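Local coordinates for aminoglycoside N(3)-acetyltransferase III (Serratia marcescens, PDB 7LAO), which transfers an acetyl group from acetyl-CoA to the 3-amino group of 2-deoxystreptamine antibiotics such as gentamicin, kanamycin and tobramycin, making the bacterium resistant to them, at residues G59-D64 against D119-A124; A54-G59 against V125-A130; V186-P191 against E202-F207. All coordinates share one frame; numbering follows the deposited sequence.

Interaction 1: residues G59-D64 against D119-A124; sequences GYASWD and DASMVA. With EPE (4-(2-hydroxyethyl)-1-piperazine ethanesulfonic acid), chain B.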
ATOM      1  N   GLY A  59      -2.772  -5.041   2.325  1.00 22.40           N
ATOM      2  CA  GLY A  59      -1.637  -4.289   2.830  1.00 25.80           C
ATOM      3  C   GLY A  59      -0.574  -4.182   1.767  1.00 33.55           C
ATOM      4  O   GLY A  59      -0.477  -5.034   0.868  1.00 27.16           O
ATOM      5  N   TYR A  60       0.266  -3.159   1.899  1.00 24.28           N
ATOM      6  CA  TYR A  60       1.345  -2.900   0.947  1.00 35.86           C
ATOM      7  C   TYR A  60       2.625  -3.495   1.511  1.00 42.14           C
ATOM      8  O   TYR A  60       3.300  -2.887   2.342  1.00 45.66           O
ATOM      9  CB  TYR A  60       1.456  -1.405   0.701  1.00 37.94           C
ATOM     10  CG  TYR A  60       2.387  -0.911  -0.357  1.00 34.81           C
ATOM     11  CD1 TYR A  60       2.940  -1.759  -1.332  1.00 37.76           C
ATOM     12  CD2 TYR A  60       2.737   0.429  -0.377  1.00 38.54           C
ATOM     13  CE1 TYR A  60       3.812  -1.255  -2.301  1.00 36.48           C
ATOM     14  CE2 TYR A  60       3.599   0.942  -1.325  1.00 34.63           C
ATOM     15  CZ  TYR A  60       4.126   0.111  -2.294  1.00 36.26           C
ATOM     16  OH  TYR A  60       4.987   0.639  -3.225  1.00 37.31           O
ATOM     17  N   ALA A  61       2.966  -4.710   1.054  1.00 37.46           N
ATOM     18  CA  ALA A  61       4.033  -5.471   1.709  1.00 35.30           C
ATOM     19  C   ALA A  61       5.407  -5.154   1.129  1.00 37.45           C
ATOM     20  O   ALA A  61       6.387  -5.016   1.868  1.00 37.59           O
ATOM     21  CB  ALA A  61       3.764  -6.976   1.596  1.00 45.05           C
ATOM     22  N   SER A  62       5.509  -5.099  -0.192  1.00 31.45           N
ATOM     23  CA  SER A  62       6.789  -4.806  -0.858  1.00 39.08           C
ATOM     24  C   SER A  62       7.792  -5.881  -0.413  1.00 39.20           C
ATOM     25  O   SER A  62       7.403  -7.038  -0.174  1.00 43.13           O
ATOM     26  CB  SER A  62       7.215  -3.368  -0.590  1.00 36.93           C
ATOM     27  OG  SER A  62       8.530  -3.128  -1.096  1.00 38.84           O
ATOM     28  N   TRP A  63       9.067  -5.545  -0.249  1.00 38.58           N
ATOM     29  CA  TRP A  63      10.082  -6.567  -0.020  1.00 45.45           C
ATOM     30  C   TRP A  63      11.266  -5.933   0.698  1.00 46.61           C
ATOM     31  O   TRP A  63      11.742  -4.876   0.276  1.00 46.85           O
ATOM     32  CB  TRP A  63      10.502  -7.165  -1.375  1.00 42.30           C
ATOM     33  CG  TRP A  63      11.478  -8.344  -1.352  1.00 45.30           C
ATOM     34  CD1 TRP A  63      11.747  -9.179  -0.313  1.00 45.49           C
ATOM     35  CD2 TRP A  63      12.306  -8.769  -2.440  1.00 48.73           C
ATOM     36  NE1 TRP A  63      12.690 -10.127  -0.689  1.00 62.05           N
ATOM     37  CE2 TRP A  63      13.048  -9.893  -1.994  1.00 56.06           C
ATOM     38  CE3 TRP A  63      12.487  -8.318  -3.754  1.00 47.81           C
ATOM     39  CZ2 TRP A  63      13.958 -10.556  -2.807  1.00 55.24           C
ATOM     40  CZ3 TRP A  63      13.384  -8.984  -4.567  1.00 50.77           C
ATOM     41  CH2 TRP A  63      14.113 -10.094  -4.090  1.00 54.95           C
ATOM     42  N   ASP A  64      11.774  -6.601   1.743  1.00 44.66           N
ATOM     43  CA  ASP A  64      12.906  -6.074   2.494  1.00 49.39           C
ATOM     44  C   ASP A  64      14.241  -6.202   1.761  1.00 57.79           C
ATOM     45  O   ASP A  64      15.238  -5.658   2.252  1.00 59.08           O
ATOM     46  CB  ASP A  64      12.982  -6.749   3.883  1.00 54.37           C
ATOM     47  CG  ASP A  64      13.275  -8.256   3.819  1.00 58.23           C
ATOM     48  OD1 ASP A  64      13.950  -8.752   4.738  1.00 66.81           O
ATOM     49  OD2 ASP A  64      12.850  -8.948   2.864  1.00 58.65           O
ATOM     50  N   ASP A 119       8.861  -5.544  -5.934  1.00 43.77           N
ATOM     51  CA  ASP A 119       9.018  -4.233  -5.315  1.00 47.20           C
ATOM     52  C   ASP A 119       7.684  -3.650  -4.845  1.00 45.56           C
ATOM     53  O   ASP A 119       7.649  -2.939  -3.835  1.00 43.70           O
ATOM     54  CB  ASP A 119       9.729  -3.281  -6.271  1.00 49.21           C
ATOM     55  CG  ASP A 119      10.055  -1.960  -5.622  1.00 47.64           C
ATOM     56  OD1 ASP A 119      11.059  -1.856  -4.888  1.00 46.05           O
ATOM     57  OD2 ASP A 119       9.254  -1.039  -5.829  1.00 41.40           O
ATOM     58  N   ALA A 120       6.579  -3.950  -5.527  1.00 45.06           N
ATOM     59  CA  ALA A 120       5.285  -3.369  -5.176  1.00 38.29           C
ATOM     60  C   ALA A 120       4.363  -4.391  -4.533  1.00 33.28           C
ATOM     61  O   ALA A 120       3.161  -4.170  -4.444  1.00 29.34           O
ATOM     62  CB  ALA A 120       4.628  -2.761  -6.409  1.00 36.34           C
ATOM     63  N   SER A 121       4.915  -5.506  -4.073  1.00 35.75           N
ATOM     64  CA  SER A 121       4.122  -6.635  -3.607  1.00 33.32           C
ATOM     65  C   SER A 121       3.018  -6.243  -2.629  1.00 32.75           C
ATOM     66  O   SER A 121       3.219  -5.446  -1.695  1.00 36.24           O
ATOM     67  CB  SER A 121       5.073  -7.637  -2.956  1.00 40.91           C
ATOM     68  OG  SER A 121       4.363  -8.738  -2.455  1.00 50.38           O
ATOM     69  N   MET A 122       1.848  -6.833  -2.825  1.00 30.84           N
ATOM     70  CA  MET A 122       0.685  -6.579  -1.986  1.00 30.33           C
ATOM     71  C   MET A 122       0.265  -7.870  -1.302  1.00 30.23           C
ATOM     72  O   MET A 122       0.428  -8.943  -1.863  1.00 37.30           O
ATOM     73  CB  MET A 122      -0.504  -6.066  -2.813  1.00 34.06           C
ATOM     74  CG  MET A 122      -0.186  -4.848  -3.619  1.00 40.98           C
ATOM     75  SD  MET A 122      -0.329  -3.329  -2.627  1.00 39.16           S
ATOM     76  CE  MET A 122       0.267  -2.194  -3.867  1.00 40.10           C
ATOM     77  N   VAL A 123      -0.289  -7.759  -0.091  1.00 28.23           N
ATOM     78  CA  VAL A 123      -0.822  -8.910   0.625  1.00 29.84           C
ATOM     79  C   VAL A 123      -2.312  -8.645   0.750  1.00 29.62           C
ATOM     80  O   VAL A 123      -2.725  -7.491   0.970  1.00 26.58           O
ATOM     81  CB  VAL A 123      -0.148  -9.127   2.010  1.00 27.33           C
ATOM     82  CG1 VAL A 123      -0.237  -7.817   2.904  1.00 26.34           C
ATOM     83  CG2 VAL A 123      -0.803 -10.254   2.756  1.00 31.61           C
ATOM     84  N   ALA A 124      -3.124  -9.691   0.583  1.00 26.61           N
ATOM     85  CA  ALA A 124      -4.580  -9.607   0.769  1.00 24.44           C
ATOM     86  C   ALA A 124      -5.129 -10.901   1.367  1.00 25.87           C
ATOM     87  O   ALA A 124      -4.599 -11.999   1.120  1.00 26.96           O
ATOM     88  CB  ALA A 124      -5.334  -9.317  -0.526  1.00 23.85           C
TER
HETATM   89  N1  EPE B 301      10.301   0.857  -2.260  1.00 71.01           N
HETATM   90  C2  EPE B 301      10.446   2.016  -3.167  1.00 67.45           C
HETATM   91  C3  EPE B 301       9.760   1.847  -4.521  1.00 63.30           C
HETATM   92  N4  EPE B 301       8.412   1.334  -4.409  1.00 65.10           N
HETATM   93  C5  EPE B 301       8.019   0.676  -3.181  1.00 66.24           C
HETATM   94  C6  EPE B 301       9.199  -0.066  -2.588  1.00 70.63           C
HETATM   95  C7  EPE B 301       7.385   1.897  -5.265  1.00 64.04           C
HETATM   96  C8  EPE B 301       7.100   1.041  -6.482  1.00 61.51           C
HETATM   97  O8  EPE B 301       6.597  -0.190  -6.022  1.00 57.46           O
HETATM   98  C9  EPE B 301      11.546   0.096  -2.301  1.00 74.13           C
HETATM   99  C10 EPE B 301      12.221   0.198  -0.953  1.00 79.08           C
HETATM  100  S   EPE B 301      13.973  -0.144  -1.168  1.00 81.25           S
HETATM  101  O1S EPE B 301      14.163  -1.597  -1.173  1.00 84.47           O
HETATM  102  O2S EPE B 301      14.725   0.421  -0.040  1.00 85.25           O
HETATM  103  O3S EPE B 301      14.394   0.474  -2.433  1.00 73.11           O
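Ser121 O receives two backbone N-H groups from the turning end of 59-64: the bond from Ser62 N is straight (2.8 Å, 176°), the one from Ala61 N bent and weak. Ser62 OG donates to Asp119 O at 2.9 Å. With CG anti to the backbone N (chi1 -173°), the Tyr60 ring lies along 120-122; Ala120 O and Ser121 O meet its edge, while Met122 makes an oblique Met-aromatic contact, its CE 3.7 Å from Tyr60 CD1. A bound HEPES molecule, probably from the crystallisation liquor, lies against Tyr60 and Asp119, its hydroxyethyl arm reaching between them. Asp119 OD2 accepts from both O8 (2.8 Å) and N4 (2.9 Å) of the ligand, whereas OD1 is held by Ser66. Gly59 and Val123 form an antiparallel hydrogen-bonded pair (Gly59 N to Val123 O 2.8 Å), and Val123 CG1 lies 3.5 Å from Gly59 O. Arg114 binds both Ser121 OG and Ser62 O, tying the two loops together. Phe99 stacks on the Tyr60 ring. The contact lies where strand 56-60 ends and strand 122-125 begins, neighbours in the mixed sheet, with helix 102-108 packed on Val123 and strand 185-192 on Trp63 and Asp119.

Interaction 2: residues A54-G59 against V125-A130; sequences AGTLMG and VGPLAA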
ATOM      1  N   ALA A  54     -16.646 -12.139   5.404  1.00 34.27           N
ATOM      2  CA  ALA A  54     -16.865 -11.683   4.031  1.00 32.64           C
ATOM      3  C   ALA A  54     -15.976 -10.513   3.632  1.00 24.94           C
ATOM      4  O   ALA A  54     -15.887 -10.189   2.430  1.00 27.35           O
ATOM      5  CB  ALA A  54     -18.331 -11.281   3.836  1.00 44.99           C
ATOM      6  N   GLY A  55     -15.317  -9.871   4.600  1.00 26.65           N
ATOM      7  CA  GLY A  55     -14.439  -8.756   4.313  1.00 23.57           C
ATOM      8  C   GLY A  55     -13.079  -9.206   3.834  1.00 25.68           C
ATOM      9  O   GLY A  55     -12.650 -10.364   4.011  1.00 25.72           O
ATOM     10  N   THR A  56     -12.367  -8.262   3.252  1.00 22.68           N
ATOM     11  CA  THR A  56     -11.016  -8.510   2.786  1.00 20.95           C
ATOM     12  C   THR A  56     -10.082  -7.452   3.363  1.00 23.91           C
ATOM     13  O   THR A  56     -10.408  -6.272   3.412  1.00 23.42           O
ATOM     14  CB  THR A  56     -10.960  -8.511   1.255  1.00 23.28           C
ATOM     15  OG1 THR A  56     -11.690  -9.643   0.757  1.00 24.63           O
ATOM     16  CG2 THR A  56      -9.530  -8.655   0.764  1.00 21.26           C
ATOM     17  N   LEU A  57      -8.934  -7.875   3.871  1.00 24.97           N
ATOM     18  CA  LEU A  57      -7.938  -6.926   4.328  1.00 23.88           C
ATOM     19  C   LEU A  57      -6.809  -6.919   3.333  1.00 21.41           C
ATOM     20  O   LEU A  57      -6.468  -7.958   2.763  1.00 25.03           O
ATOM     21  CB  LEU A  57      -7.359  -7.325   5.714  1.00 22.30           C
ATOM     22  CG  LEU A  57      -8.376  -7.694   6.788  1.00 23.04           C
ATOM     23  CD1 LEU A  57      -7.698  -8.296   8.053  1.00 25.90           C
ATOM     24  CD2 LEU A  57      -9.203  -6.403   7.082  1.00 23.00           C
ATOM     25  N   MET A  58      -6.150  -5.782   3.225  1.00 22.20           N
ATOM     26  CA  MET A  58      -5.092  -5.642   2.248  1.00 20.03           C
ATOM     27  C   MET A  58      -3.977  -4.777   2.791  1.00 25.87           C
ATOM     28  O   MET A  58      -4.203  -3.850   3.592  1.00 27.06           O
ATOM     29  CB  MET A  58      -5.645  -5.021   0.973  1.00 21.49           C
ATOM     30  CG  MET A  58      -4.664  -4.918  -0.175  1.00 29.82           C
ATOM     31  SD  MET A  58      -5.561  -4.326  -1.684  1.00 30.45           S
ATOM     32  CE  MET A  58      -4.189  -3.994  -2.793  1.00 29.72           C
ATOM     33  N   GLY A  59      -2.772  -5.041   2.325  1.00 22.40           N
ATOM     34  CA  GLY A  59      -1.637  -4.289   2.830  1.00 25.80           C
ATOM     35  C   GLY A  59      -0.574  -4.182   1.767  1.00 33.55           C
ATOM     36  O   GLY A  59      -0.477  -5.034   0.868  1.00 27.16           O
ATOM     37  N   VAL A 125      -6.224 -10.769   2.120  1.00 25.06           N
ATOM     38  CA  VAL A 125      -6.774 -11.888   2.897  1.00 26.25           C
ATOM     39  C   VAL A 125      -8.274 -11.739   2.961  1.00 25.88           C
ATOM     40  O   VAL A 125      -8.762 -10.745   3.528  1.00 25.04           O
ATOM     41  CB  VAL A 125      -6.262 -11.904   4.357  1.00 31.20           C
ATOM     42  CG1 VAL A 125      -6.438 -13.289   4.915  1.00 28.64           C
ATOM     43  CG2 VAL A 125      -4.871 -11.343   4.492  1.00 34.84           C
ATOM     44  N   GLY A 126      -9.008 -12.766   2.494  1.00 26.84           N
ATOM     45  CA  GLY A 126     -10.447 -12.692   2.412  1.00 27.21           C
ATOM     46  C   GLY A 126     -10.929 -13.058   1.010  1.00 35.86           C
ATOM     47  O   GLY A 126     -10.129 -13.414   0.142  1.00 27.30           O
ATOM     48  N   PRO A 127     -12.235 -12.955   0.772  1.00 31.65           N
ATOM     49  CA  PRO A 127     -12.782 -13.398  -0.544  1.00 27.96           C
ATOM     50  C   PRO A 127     -12.085 -12.780  -1.734  1.00 27.10           C
ATOM     51  O   PRO A 127     -12.070 -13.409  -2.807  1.00 30.09           O
ATOM     52  CB  PRO A 127     -14.259 -12.960  -0.488  1.00 29.62           C
ATOM     53  CG  PRO A 127     -14.570 -12.772   1.024  1.00 29.16           C
ATOM     54  CD  PRO A 127     -13.258 -12.363   1.654  1.00 27.20           C
ATOM     55  N   LEU A 128     -11.603 -11.544  -1.639  1.00 25.66           N
ATOM     56  CA  LEU A 128     -11.048 -10.876  -2.814  1.00 25.05           C
ATOM     57  C   LEU A 128      -9.550 -11.098  -2.920  1.00 25.13           C
ATOM     58  O   LEU A 128      -8.897 -10.462  -3.731  1.00 25.36           O
ATOM     59  CB  LEU A 128     -11.408  -9.383  -2.827  1.00 23.75           C
ATOM     60  CG  LEU A 128     -12.852  -9.115  -3.169  1.00 28.18           C
ATOM     61  CD1 LEU A 128     -13.228  -7.624  -2.882  1.00 24.62           C
ATOM     62  CD2 LEU A 128     -13.106  -9.447  -4.692  1.00 31.07           C
ATOM     63  N   ALA A 129      -8.990 -12.083  -2.199  1.00 25.98           N
ATOM     64  CA  ALA A 129      -7.525 -12.109  -2.077  1.00 26.13           C
ATOM     65  C   ALA A 129      -6.833 -12.351  -3.429  1.00 26.92           C
ATOM     66  O   ALA A 129      -5.842 -11.684  -3.739  1.00 28.70           O
ATOM     67  CB  ALA A 129      -7.083 -13.175  -1.066  1.00 27.53           C
ATOM     68  N   ALA A 130      -7.233 -13.408  -4.164  1.00 28.29           N
ATOM     69  CA  ALA A 130      -6.618 -13.681  -5.474  1.00 31.51           C
ATOM     70  C   ALA A 130      -6.990 -12.591  -6.490  1.00 28.94           C
ATOM     71  O   ALA A 130      -6.149 -12.137  -7.278  1.00 29.50           O
ATOM     72  CB  ALA A 130      -7.060 -15.038  -6.012  1.00 31.60           C
TER
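Val125 pairs with Leu57 at the last antiparallel bridge between strands 122-125 and 56-60 of the central mixed sheet, just before the chain leaves the sheet through a type I beta turn into helix 129-133. Two backbone bonds close the bridge: Leu57 N donates to Val125 O, and Val125 N to Leu57 O, both at 2.9 Å. Val125 O also lies 3.3 Å from Thr56 CA in a CA-H...O contact, and Arg48 reaches the same carbonyl from helix 40-51. Both side chains of the bridge project to one face of the sheet, where Leu57 packs on Leu47, Arg48 and Val51 of that helix and Val125 on Ala109 and Ala112.

At Gly126 the backbone takes up angles (phi 128°) at which a CB would be jammed against the preceding carbonyl; it would also collide with Gly55 O and Thr56 OG1. The turn runs from Gly126 to Ala129 and is closed by Ala129 N donating to Gly126 O. Pro127, at its second position, lays the CG and CD edge of its ring on two successive carbonyls, CG 3.2 Å from Ala54 O and CD 3.1 Å from Gly55 O; Gly55 O is bonded to Arg48 as well. Leu128 occupies the N-cap position of the helix, and its CB rests against the Thr56 side chain. The two branches of Thr56 part: CG2, anti to the backbone N, packs 3.5 Å from Val125 O, while OG1, anti to the carbonyl carbon (chi1 -67°), faces the turn. There Thr56 OG1 accepts a nearly straight hydrogen bond from Leu128 N, 3.1 Å long with 165° at the hydrogen.

Interaction 3: residues V186-P191 against E202-F207; sequences VTYEMP and ELAEDF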
ATOM      1  N   VAL A 186      10.296   6.200 -14.117  1.00 54.08           N
ATOM      2  CA  VAL A 186      11.550   5.592 -13.692  1.00 55.94           C
ATOM      3  C   VAL A 186      11.667   4.232 -14.362  1.00 58.96           C
ATOM      4  O   VAL A 186      10.704   3.707 -14.928  1.00 59.92           O
ATOM      5  CB  VAL A 186      11.655   5.415 -12.164  1.00 49.69           C
ATOM      6  CG1 VAL A 186      11.577   6.762 -11.454  1.00 49.97           C
ATOM      7  CG2 VAL A 186      10.557   4.492 -11.655  1.00 50.89           C
ATOM      8  N   THR A 187      12.875   3.660 -14.281  1.00 59.42           N
ATOM      9  CA  THR A 187      13.156   2.303 -14.729  1.00 59.45           C
ATOM     10  C   THR A 187      14.010   1.586 -13.699  1.00 64.20           C
ATOM     11  O   THR A 187      14.935   2.168 -13.126  1.00 67.17           O
ATOM     12  CB  THR A 187      13.885   2.289 -16.073  1.00 66.18           C
ATOM     13  OG1 THR A 187      15.141   2.979 -15.968  1.00 67.77           O
ATOM     14  CG2 THR A 187      13.043   2.998 -17.062  1.00 68.00           C
ATOM     15  N   TYR A 188      13.711   0.313 -13.481  1.00 64.76           N
ATOM     16  CA  TYR A 188      14.531  -0.512 -12.609  1.00 66.06           C
ATOM     17  C   TYR A 188      14.409  -1.951 -13.084  1.00 66.08           C
ATOM     18  O   TYR A 188      13.729  -2.239 -14.077  1.00 72.17           O
ATOM     19  CB  TYR A 188      14.115  -0.342 -11.145  1.00 63.51           C
ATOM     20  CG  TYR A 188      12.634  -0.529 -10.937  1.00 60.31           C
ATOM     21  CD1 TYR A 188      12.110  -1.786 -10.678  1.00 57.52           C
ATOM     22  CD2 TYR A 188      11.756   0.552 -11.017  1.00 58.00           C
ATOM     23  CE1 TYR A 188      10.760  -1.970 -10.492  1.00 57.76           C
ATOM     24  CE2 TYR A 188      10.389   0.373 -10.841  1.00 59.03           C
ATOM     25  CZ  TYR A 188       9.899  -0.895 -10.575  1.00 59.70           C
ATOM     26  OH  TYR A 188       8.552  -1.107 -10.389  1.00 57.17           O
ATOM     27  N   GLU A 189      15.102  -2.853 -12.389  1.00 66.81           N
ATOM     28  CA  GLU A 189      15.078  -4.273 -12.730  1.00 72.45           C
ATOM     29  C   GLU A 189      14.752  -5.108 -11.497  1.00 70.72           C
ATOM     30  O   GLU A 189      15.127  -4.760 -10.375  1.00 69.60           O
ATOM     31  CB  GLU A 189      16.405  -4.751 -13.343  1.00 74.46           C
ATOM     32  CG  GLU A 189      16.490  -4.561 -14.862  1.00 81.83           C
ATOM     33  CD  GLU A 189      17.746  -5.177 -15.496  1.00 89.18           C
ATOM     34  OE1 GLU A 189      18.245  -4.607 -16.493  1.00 93.01           O
ATOM     35  OE2 GLU A 189      18.226  -6.233 -15.013  1.00 91.34           O
ATOM     36  N   MET A 190      14.033  -6.217 -11.718  1.00 62.65           N
ATOM     37  CA  MET A 190      13.593  -7.113 -10.660  1.00 61.81           C
ATOM     38  C   MET A 190      13.803  -8.573 -11.053  1.00 68.04           C
ATOM     39  O   MET A 190      13.544  -8.951 -12.205  1.00 65.52           O
ATOM     40  CB  MET A 190      12.113  -6.914 -10.308  1.00 59.38           C
ATOM     41  CG  MET A 190      11.666  -5.501  -9.896  1.00 65.95           C
ATOM     42  SD  MET A 190      12.321  -4.906  -8.312  1.00 65.85           S
ATOM     43  CE  MET A 190      11.978  -6.238  -7.210  1.00 54.52           C
ATOM     44  N   PRO A 191      14.222  -9.422 -10.101  1.00 67.79           N
ATOM     45  CA  PRO A 191      14.311 -10.868 -10.351  1.00 68.73           C
ATOM     46  C   PRO A 191      12.939 -11.520 -10.433  1.00 63.97           C
ATOM     47  O   PRO A 191      12.260 -11.705  -9.416  1.00 65.54           O
ATOM     48  CB  PRO A 191      15.105 -11.370  -9.137  1.00 73.04           C
ATOM     49  CG  PRO A 191      14.782 -10.403  -8.052  1.00 69.95           C
ATOM     50  CD  PRO A 191      14.615  -9.071  -8.721  1.00 69.12           C
ATOM     51  N   GLU A 202      14.345  -8.883 -15.092  1.00 83.06           N
ATOM     52  CA  GLU A 202      13.504  -8.290 -16.072  1.00 78.86           C
ATOM     53  C   GLU A 202      13.322  -6.863 -15.686  1.00 82.61           C
ATOM     54  O   GLU A 202      13.466  -6.446 -14.557  1.00 75.67           O
ATOM     55  CB  GLU A 202      12.172  -8.962 -16.130  1.00 81.94           C
ATOM     56  CG  GLU A 202      11.592  -9.067 -17.508  1.00 92.10           C
ATOM     57  CD  GLU A 202      10.419 -10.002 -17.488  1.00 95.72           C
ATOM     58  OE1 GLU A 202       9.302  -9.541 -17.139  1.00 97.50           O
ATOM     59  OE2 GLU A 202      10.616 -11.199 -17.770  1.00100.21           O
ATOM     60  N   LEU A 203      12.934  -6.132 -16.633  1.00 82.62           N
ATOM     61  CA  LEU A 203      13.012  -4.722 -16.496  1.00 79.20           C
ATOM     62  C   LEU A 203      11.623  -4.141 -16.384  1.00 73.03           C
ATOM     63  O   LEU A 203      10.684  -4.619 -17.032  1.00 70.27           O
ATOM     64  CB  LEU A 203      13.759  -4.101 -17.679  1.00 84.74           C
ATOM     65  CG  LEU A 203      13.854  -2.573 -17.692  1.00 85.27           C
ATOM     66  CD1 LEU A 203      14.640  -2.074 -16.491  1.00 88.50           C
ATOM     67  CD2 LEU A 203      14.480  -2.084 -18.990  1.00 87.02           C
ATOM     68  N   ALA A 204      11.477  -3.110 -15.548  1.00 66.85           N
ATOM     69  CA  ALA A 204      10.247  -2.344 -15.465  1.00 68.19           C
ATOM     70  C   ALA A 204      10.457  -0.895 -15.885  1.00 66.98           C
ATOM     71  O   ALA A 204      11.539  -0.321 -15.711  1.00 63.89           O
ATOM     72  CB  ALA A 204       9.679  -2.381 -14.037  1.00 63.54           C
ATOM     73  N   GLU A 205       9.341  -0.285 -16.281  1.00 66.13           N
ATOM     74  CA  GLU A 205       9.230   1.123 -16.650  1.00 72.70           C
ATOM     75  C   GLU A 205       7.899   1.540 -16.014  1.00 62.38           C
ATOM     76  O   GLU A 205       6.853   1.011 -16.388  1.00 60.78           O
ATOM     77  CB  GLU A 205       9.181   1.289 -18.166  1.00 83.91           C
ATOM     78  CG  GLU A 205       8.437   2.530 -18.631  1.00 90.32           C
ATOM     79  CD  GLU A 205       9.370   3.681 -18.956  1.00 93.54           C
ATOM     80  OE1 GLU A 205       9.170   4.334 -20.000  1.00 92.04           O
ATOM     81  OE2 GLU A 205      10.303   3.931 -18.164  1.00 95.07           O
ATOM     82  N   ASP A 206       7.918   2.475 -15.064  1.00 57.04           N
ATOM     83  CA  ASP A 206       6.689   2.839 -14.377  1.00 53.72           C
ATOM     84  C   ASP A 206       6.774   4.284 -13.913  1.00 51.57           C
ATOM     85  O   ASP A 206       7.824   4.924 -13.984  1.00 49.92           O
ATOM     86  CB  ASP A 206       6.415   1.892 -13.199  1.00 55.97           C
ATOM     87  CG  ASP A 206       4.942   1.543 -13.056  1.00 53.57           C
ATOM     88  OD1 ASP A 206       4.107   2.456 -13.257  1.00 54.95           O
ATOM     89  OD2 ASP A 206       4.613   0.368 -12.750  1.00 46.97           O
ATOM     90  N   PHE A 207       5.635   4.796 -13.452  1.00 44.63           N
ATOM     91  CA  PHE A 207       5.572   6.140 -12.912  1.00 50.49           C
ATOM     92  C   PHE A 207       6.407   6.235 -11.628  1.00 44.84           C
ATOM     93  O   PHE A 207       6.531   5.277 -10.861  1.00 44.45           O
ATOM     94  CB  PHE A 207       4.115   6.532 -12.629  1.00 39.52           C
ATOM     95  CG  PHE A 207       3.269   6.680 -13.852  1.00 42.22           C
ATOM     96  CD1 PHE A 207       3.395   7.790 -14.661  1.00 46.92           C
ATOM     97  CD2 PHE A 207       2.348   5.694 -14.205  1.00 51.40           C
ATOM     98  CE1 PHE A 207       2.615   7.924 -15.801  1.00 45.35           C
ATOM     99  CE2 PHE A 207       1.575   5.820 -15.342  1.00 56.61           C
ATOM    100  CZ  PHE A 207       1.704   6.953 -16.129  1.00 54.14           C
TER
HETATM  101  O   HOH W   1       6.321  -1.823 -12.304  1.00 44.00           O
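Strands 185-192 and 200-207 form a two-stranded antiparallel beta hairpin, and residues 186-191 and 202-207 are its paired arms. Three hydrogen-bonded pairs, Val186 with Asp206, Tyr188 with Ala204 and Met190 with Glu202, alternate with two non-hydrogen-bonded ones, Thr187 with Glu205 and Glu189 with Leu203. Val186 N donates to Asp206 O at 2.8 Å, and Met190 N to Glu202 O at 2.9 Å; the bond from Tyr188 N to Ala204 O is longer, 3.2 Å. The Tyr188 ring leans over the opposite strand: CG sits between the backbone N and the carbonyl carbon (chi1 51°), which lays one ring face on the Ala204 methyl. Ala204 CB is 4.0 Å from the ring centroid and 24° off its normal, a CH-pi contact displaced toward the rim, and Met190 CG meets the ring edge in plane. At its far end Tyr188 OH is linked through one water to Asp206 OD2, which takes a 2.8 Å bond from that water and another from Ala141 N. Asp206 OD1 uses its anti lone pair to hold the N-H of Phe207, engaging both oxygens. On the other face the Glu189 side chain crosses that of Leu203. Along the outer edge of 186-191, Glu189 N and Thr187 N bond to Thr71 and Asn73, respectively. Alternating pair types and a ring laid on its directly cross-strand partner fit a regular, twisted beta hairpin.

How the interactions relate
Interactions 1 and 2 are successive parts of one strand pair: they share Gly59, their centres are about 14 Å apart, and Met58 CE lies 3.9 Å from Met122 SD at the join. Interaction 1 lies at the HEPES-binding end, interaction 2 where the chain turns into helix 129-133. The hairpin of interaction 3 belongs to a separate sheet, its centre about 16 Å from that of interaction 1, yet Met190 CE touches Asp119 N at 3.4 Å and Pro191 packs on Trp63. The Tyr188 side chain comes within about 5 Å of the HEPES, so interactions 1 and 3 probably border the same pocket, which the HEPES may mark; interaction 2 stays about 14 Å from interaction 3 at the nearest atoms.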